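Local coordinates for protein chitinase (Chromobacterium violaceum, PDB 4TXG) that probably hydrolyses the glycosidic bonds of chitin and binds the polymer, as a family 18 glycoside hydrolase, at residues L389-W403 against R456-W468. Residues are numbered along the deposited sequence; the frame is centred on the assembly and turned at random.
Sequences LDFVNVMSYDLHGAW and RVNMGVPYYTRGW. With CS (cesium ion), chain M; CS (cesium ion), chain D.
Arg466 meets the Asp398 carboxylate side-on, with one nitrogen to each oxygen. NH2 of Arg466 reaches OD2 of Asp398 at 2.8 Å, on its syn side. NE of Arg466 reaches OD1 of Asp398 at 2.9 Å, from above the carboxylate plane. The carboxylate and guanidinium planes of this salt bridge are 25° apart. Asn410 also donates to OD1. Asp398 OD2 and Tyr464 OH both bind one cesium ion, the hydroxyl at 3.1 Å. Met395 SD and Glu314 bind a second cesium.

Next to this site, Ser396 OG donates to Gly460 O over 2.7 Å, on a lone pair. CD2 of the Tyr397 ring comes within 3.7 Å of Val461 C, and Tyr397 CB rests on CD of Pro462. Further along, Ala402 CB sits over the five-membered ring of Trp468, a CH-pi contact. Trp468 NE1 bonds to Asn404 O.

Strands 391-395 and 457-462 run parallel behind these loops. Val394 N donates almost straight to Asn458 O (2.8 Å). Val392 O accepts from both N and ND2 of Asn458. The Asn458 side chain has its strongest polar partner in Arg155. On the face of Val394 and Met459, opposite Asn393 and Asn458, Met459 folds back (chi2 -51°, chi3 -62°), bringing CE to 3.6 Å from Val394 CG1. Helix 441-448 packs against this face. At the far end from Asp398, Arg456 NE and NH2 both grip Leu389 O, with NH2 at 2.7 Å, while NH1 bonds to Glu124 O.

The strands are neighbours in the family 18 TIM barrel. Asp398, Tyr464 and Arg466 lie beyond their C-terminal ends, where barrels of this fold carry their active sites.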
# COMPACT_ATOMS: atom_id res chain seq x y z
N LEU A 389 4.21 3.62 -11.28
CA LEU A 389 2.91 3.67 -10.63
C LEU A 389 2.35 5.08 -10.53
O LEU A 389 3.02 6.00 -10.03
CB LEU A 389 2.99 3.06 -9.23
CG LEU A 389 3.48 1.61 -9.22
CD1 LEU A 389 3.72 1.13 -7.80
CD2 LEU A 389 2.45 0.73 -9.92
N ASP A 390 1.13 5.27 -11.00
CA ASP A 390 0.48 6.57 -10.82
C ASP A 390 0.45 6.95 -9.35
O ASP A 390 0.70 8.11 -9.00
CB ASP A 390 -0.93 6.54 -11.39
CG ASP A 390 -0.91 6.54 -12.89
OD1 ASP A 390 -0.91 7.64 -13.48
OD2 ASP A 390 -0.86 5.44 -13.48
N PHE A 391 0.13 5.99 -8.49
CA PHE A 391 0.30 6.19 -7.05
C PHE A 391 0.29 4.85 -6.33
O PHE A 391 -0.07 3.83 -6.92
CB PHE A 391 -0.76 7.15 -6.46
CG PHE A 391 -2.20 6.75 -6.70
CD1 PHE A 391 -2.82 5.81 -5.88
CD2 PHE A 391 -2.95 7.37 -7.68
CE1 PHE A 391 -4.16 5.47 -6.07
CE2 PHE A 391 -4.29 7.03 -7.89
CZ PHE A 391 -4.89 6.08 -7.07
N VAL A 392 0.71 4.86 -5.07
CA VAL A 392 0.64 3.66 -4.25
C VAL A 392 -0.38 3.83 -3.14
O VAL A 392 -0.62 4.94 -2.69
CB VAL A 392 2.01 3.28 -3.63
CG1 VAL A 392 3.00 2.92 -4.74
CG2 VAL A 392 2.56 4.39 -2.75
N ASN A 393 -0.98 2.72 -2.73
CA ASN A 393 -1.84 2.66 -1.56
C ASN A 393 -1.10 1.86 -0.52
O ASN A 393 -0.99 0.64 -0.64
CB ASN A 393 -3.18 2.01 -1.91
CG ASN A 393 -3.94 2.78 -2.96
OD1 ASN A 393 -4.04 4.00 -2.87
ND2 ASN A 393 -4.44 2.09 -3.97
N VAL A 394 -0.58 2.54 0.50
CA VAL A 394 0.29 1.87 1.45
C VAL A 394 -0.56 1.15 2.49
O VAL A 394 -1.43 1.76 3.11
CB VAL A 394 1.24 2.87 2.16
CG1 VAL A 394 2.11 2.11 3.18
CG2 VAL A 394 2.11 3.62 1.13
N MET A 395 -0.32 -0.15 2.66
CA MET A 395 -1.13 -0.96 3.57
C MET A 395 -0.60 -0.81 4.99
O MET A 395 -0.03 -1.74 5.59
CB MET A 395 -1.16 -2.42 3.11
CG MET A 395 -1.96 -2.57 1.81
SD MET A 395 -2.07 -4.27 1.19
CE MET A 395 -0.33 -4.58 0.91
N SER A 396 -0.76 0.40 5.51
CA SER A 396 -0.35 0.77 6.86
C SER A 396 -1.42 0.34 7.87
O SER A 396 -1.97 1.15 8.62
CB SER A 396 -0.08 2.28 6.94
OG SER A 396 -1.01 3.02 6.16
N TYR A 397 -1.72 -0.95 7.84
CA TYR A 397 -2.60 -1.58 8.80
C TYR A 397 -2.17 -3.04 8.84
O TYR A 397 -1.27 -3.44 8.10
CB TYR A 397 -4.08 -1.41 8.42
CG TYR A 397 -4.42 -1.64 6.95
CD1 TYR A 397 -4.26 -2.88 6.35
CD2 TYR A 397 -4.93 -0.60 6.17
CE1 TYR A 397 -4.59 -3.08 5.00
CE2 TYR A 397 -5.27 -0.80 4.84
CZ TYR A 397 -5.09 -2.04 4.26
OH TYR A 397 -5.42 -2.24 2.94
N ASP A 398 -2.82 -3.83 9.69
CA ASP A 398 -2.35 -5.18 10.00
C ASP A 398 -0.87 -5.20 10.37
O ASP A 398 -0.15 -6.15 10.05
CB ASP A 398 -2.61 -6.13 8.83
CG ASP A 398 -4.07 -6.53 8.74
OD1 ASP A 398 -4.83 -6.22 9.68
OD2 ASP A 398 -4.45 -7.16 7.74
N LEU A 399 -0.42 -4.16 11.07
CA LEU A 399 0.95 -4.10 11.59
C LEU A 399 1.10 -5.03 12.80
O LEU A 399 2.20 -5.51 13.09
CB LEU A 399 1.32 -2.66 11.98
CG LEU A 399 1.36 -1.65 10.83
CD1 LEU A 399 1.59 -0.23 11.34
CD2 LEU A 399 2.42 -2.05 9.82
N HIS A 400 -0.01 -5.26 13.49
CA HIS A 400 -0.10 -6.22 14.58
C HIS A 400 -1.44 -6.95 14.48
O HIS A 400 -2.43 -6.38 14.01
CB HIS A 400 0.03 -5.54 15.95
CG HIS A 400 1.42 -5.08 16.26
ND1 HIS A 400 2.46 -5.96 16.46
CD2 HIS A 400 1.94 -3.83 16.39
CE1 HIS A 400 3.57 -5.28 16.70
NE2 HIS A 400 3.28 -3.99 16.67
N GLY A 401 -1.48 -8.20 14.93
CA GLY A 401 -2.67 -9.02 14.81
C GLY A 401 -2.40 -10.39 15.40
O GLY A 401 -1.26 -10.69 15.76
N ALA A 402 -3.42 -11.24 15.46
CA ALA A 402 -3.34 -12.46 16.24
C ALA A 402 -2.59 -13.61 15.55
O ALA A 402 -2.57 -14.74 16.05
CB ALA A 402 -4.73 -12.91 16.64
N TRP A 403 -1.97 -13.33 14.41
CA TRP A 403 -1.01 -14.27 13.82
C TRP A 403 0.24 -14.38 14.70
O TRP A 403 1.00 -15.34 14.59
CB TRP A 403 -0.64 -13.84 12.40
CG TRP A 403 -0.36 -12.38 12.26
CD1 TRP A 403 0.84 -11.76 12.44
CD2 TRP A 403 -1.30 -11.34 11.93
NE1 TRP A 403 0.71 -10.41 12.23
CE2 TRP A 403 -0.59 -10.13 11.92
CE3 TRP A 403 -2.66 -11.33 11.63
CZ2 TRP A 403 -1.20 -8.91 11.62
CZ3 TRP A 403 -3.27 -10.12 11.35
CH2 TRP A 403 -2.54 -8.93 11.34
N ARG A 456 2.08 11.18 -4.85
CA ARG A 456 1.83 9.85 -5.41
C ARG A 456 1.81 8.79 -4.32
O ARG A 456 1.91 7.60 -4.60
CB ARG A 456 2.89 9.51 -6.49
CG ARG A 456 2.67 10.35 -7.77
CD ARG A 456 3.79 10.25 -8.81
NE ARG A 456 4.07 8.87 -9.22
CZ ARG A 456 5.29 8.42 -9.48
NH1 ARG A 456 6.33 9.25 -9.39
NH2 ARG A 456 5.48 7.15 -9.82
N VAL A 457 1.64 9.22 -3.07
CA VAL A 457 1.52 8.29 -1.95
C VAL A 457 0.19 8.48 -1.22
O VAL A 457 -0.18 9.61 -0.90
CB VAL A 457 2.67 8.47 -0.92
CG1 VAL A 457 2.54 7.46 0.22
CG2 VAL A 457 4.04 8.33 -1.60
N ASN A 458 -0.53 7.38 -0.96
CA ASN A 458 -1.72 7.43 -0.11
C ASN A 458 -1.56 6.42 1.02
O ASN A 458 -1.11 5.31 0.80
CB ASN A 458 -2.98 7.13 -0.92
CG ASN A 458 -3.02 7.91 -2.22
OD1 ASN A 458 -3.35 9.09 -2.24
ND2 ASN A 458 -2.62 7.27 -3.30
N MET A 459 -1.94 6.82 2.23
CA MET A 459 -1.75 5.94 3.38
C MET A 459 -3.04 5.22 3.75
O MET A 459 -4.11 5.84 3.79
CB MET A 459 -1.21 6.74 4.57
CG MET A 459 0.10 7.46 4.27
SD MET A 459 1.39 6.41 3.55
CE MET A 459 1.65 5.23 4.87
N GLY A 460 -2.94 3.93 4.04
CA GLY A 460 -4.12 3.14 4.37
C GLY A 460 -4.51 3.18 5.84
O GLY A 460 -3.66 3.25 6.71
N VAL A 461 -5.81 3.13 6.09
CA VAL A 461 -6.34 2.96 7.44
C VAL A 461 -7.39 1.85 7.43
O VAL A 461 -8.02 1.61 6.39
CB VAL A 461 -6.99 4.26 7.98
CG1 VAL A 461 -5.97 5.39 8.06
CG2 VAL A 461 -8.20 4.66 7.13
N PRO A 462 -7.57 1.16 8.56
CA PRO A 462 -8.53 0.06 8.62
C PRO A 462 -9.91 0.49 9.11
O PRO A 462 -9.99 1.31 10.03
CB PRO A 462 -7.89 -0.89 9.63
CG PRO A 462 -7.25 0.05 10.62
CD PRO A 462 -6.74 1.22 9.79
N TYR A 463 -10.96 -0.05 8.52
CA TYR A 463 -12.31 0.14 9.05
C TYR A 463 -12.76 -1.15 9.74
O TYR A 463 -13.95 -1.48 9.78
CB TYR A 463 -13.30 0.53 7.95
CG TYR A 463 -13.23 1.96 7.45
CD1 TYR A 463 -12.27 2.86 7.92
CD2 TYR A 463 -14.14 2.42 6.50
CE1 TYR A 463 -12.22 4.17 7.44
CE2 TYR A 463 -14.12 3.72 6.03
CZ TYR A 463 -13.16 4.59 6.49
OH TYR A 463 -13.15 5.88 6.00
N TYR A 464 -11.80 -1.88 10.30
CA TYR A 464 -12.07 -3.16 10.93
C TYR A 464 -11.12 -3.32 12.11
O TYR A 464 -10.16 -2.57 12.24
CB TYR A 464 -11.89 -4.32 9.94
CG TYR A 464 -10.45 -4.41 9.47
CD1 TYR A 464 -10.03 -3.68 8.36
CD2 TYR A 464 -9.51 -5.18 10.15
CE1 TYR A 464 -8.72 -3.73 7.93
CE2 TYR A 464 -8.19 -5.23 9.72
CZ TYR A 464 -7.80 -4.50 8.62
OH TYR A 464 -6.50 -4.53 8.18
N THR A 465 -11.38 -4.31 12.95
CA THR A 465 -10.54 -4.59 14.11
C THR A 465 -9.70 -5.84 13.92
O THR A 465 -9.99 -6.69 13.07
CB THR A 465 -11.39 -4.80 15.38
OG1 THR A 465 -12.13 -6.02 15.23
CG2 THR A 465 -12.36 -3.65 15.57
N ARG A 466 -8.65 -5.95 14.73
CA ARG A 466 -8.00 -7.23 15.02
C ARG A 466 -7.97 -7.33 16.54
O ARG A 466 -8.02 -6.32 17.23
CB ARG A 466 -6.57 -7.30 14.46
CG ARG A 466 -6.44 -7.13 12.96
CD ARG A 466 -7.09 -8.24 12.16
NE ARG A 466 -6.53 -8.27 10.81
CZ ARG A 466 -7.03 -9.00 9.82
NH1 ARG A 466 -8.11 -9.75 10.02
NH2 ARG A 466 -6.45 -8.96 8.63
N GLY A 467 -7.89 -8.54 17.07
CA GLY A 467 -7.95 -8.66 18.51
C GLY A 467 -7.50 -10.00 19.06
O GLY A 467 -7.50 -11.01 18.34
N TRP A 468 -7.14 -9.98 20.34
CA TRP A 468 -6.64 -11.13 21.09
C TRP A 468 -7.50 -11.37 22.33
O TRP A 468 -8.10 -10.43 22.86
CB TRP A 468 -5.20 -10.92 21.57
CG TRP A 468 -4.13 -10.68 20.54
CD1 TRP A 468 -3.17 -11.57 20.15
CD2 TRP A 468 -3.86 -9.46 19.82
NE1 TRP A 468 -2.33 -10.98 19.22
CE2 TRP A 468 -2.74 -9.69 19.00
CE3 TRP A 468 -4.47 -8.19 19.79
CZ2 TRP A 468 -2.21 -8.71 18.16
CZ3 TRP A 468 -3.95 -7.22 18.95
CH2 TRP A 468 -2.83 -7.49 18.13
CS CS M . -6.76 -5.79 5.40
CS CS D . -3.17 -7.05 3.11
O HOH W 1 -5.82 -5.00 2.33
O HOH W 2 -5.53 -9.23 4.25
O HOH W 3 -1.19 -9.19 4.17
O HOH W 4 -5.23 -6.44 0.59
O HOH W 5 -3.22 -6.77 5.79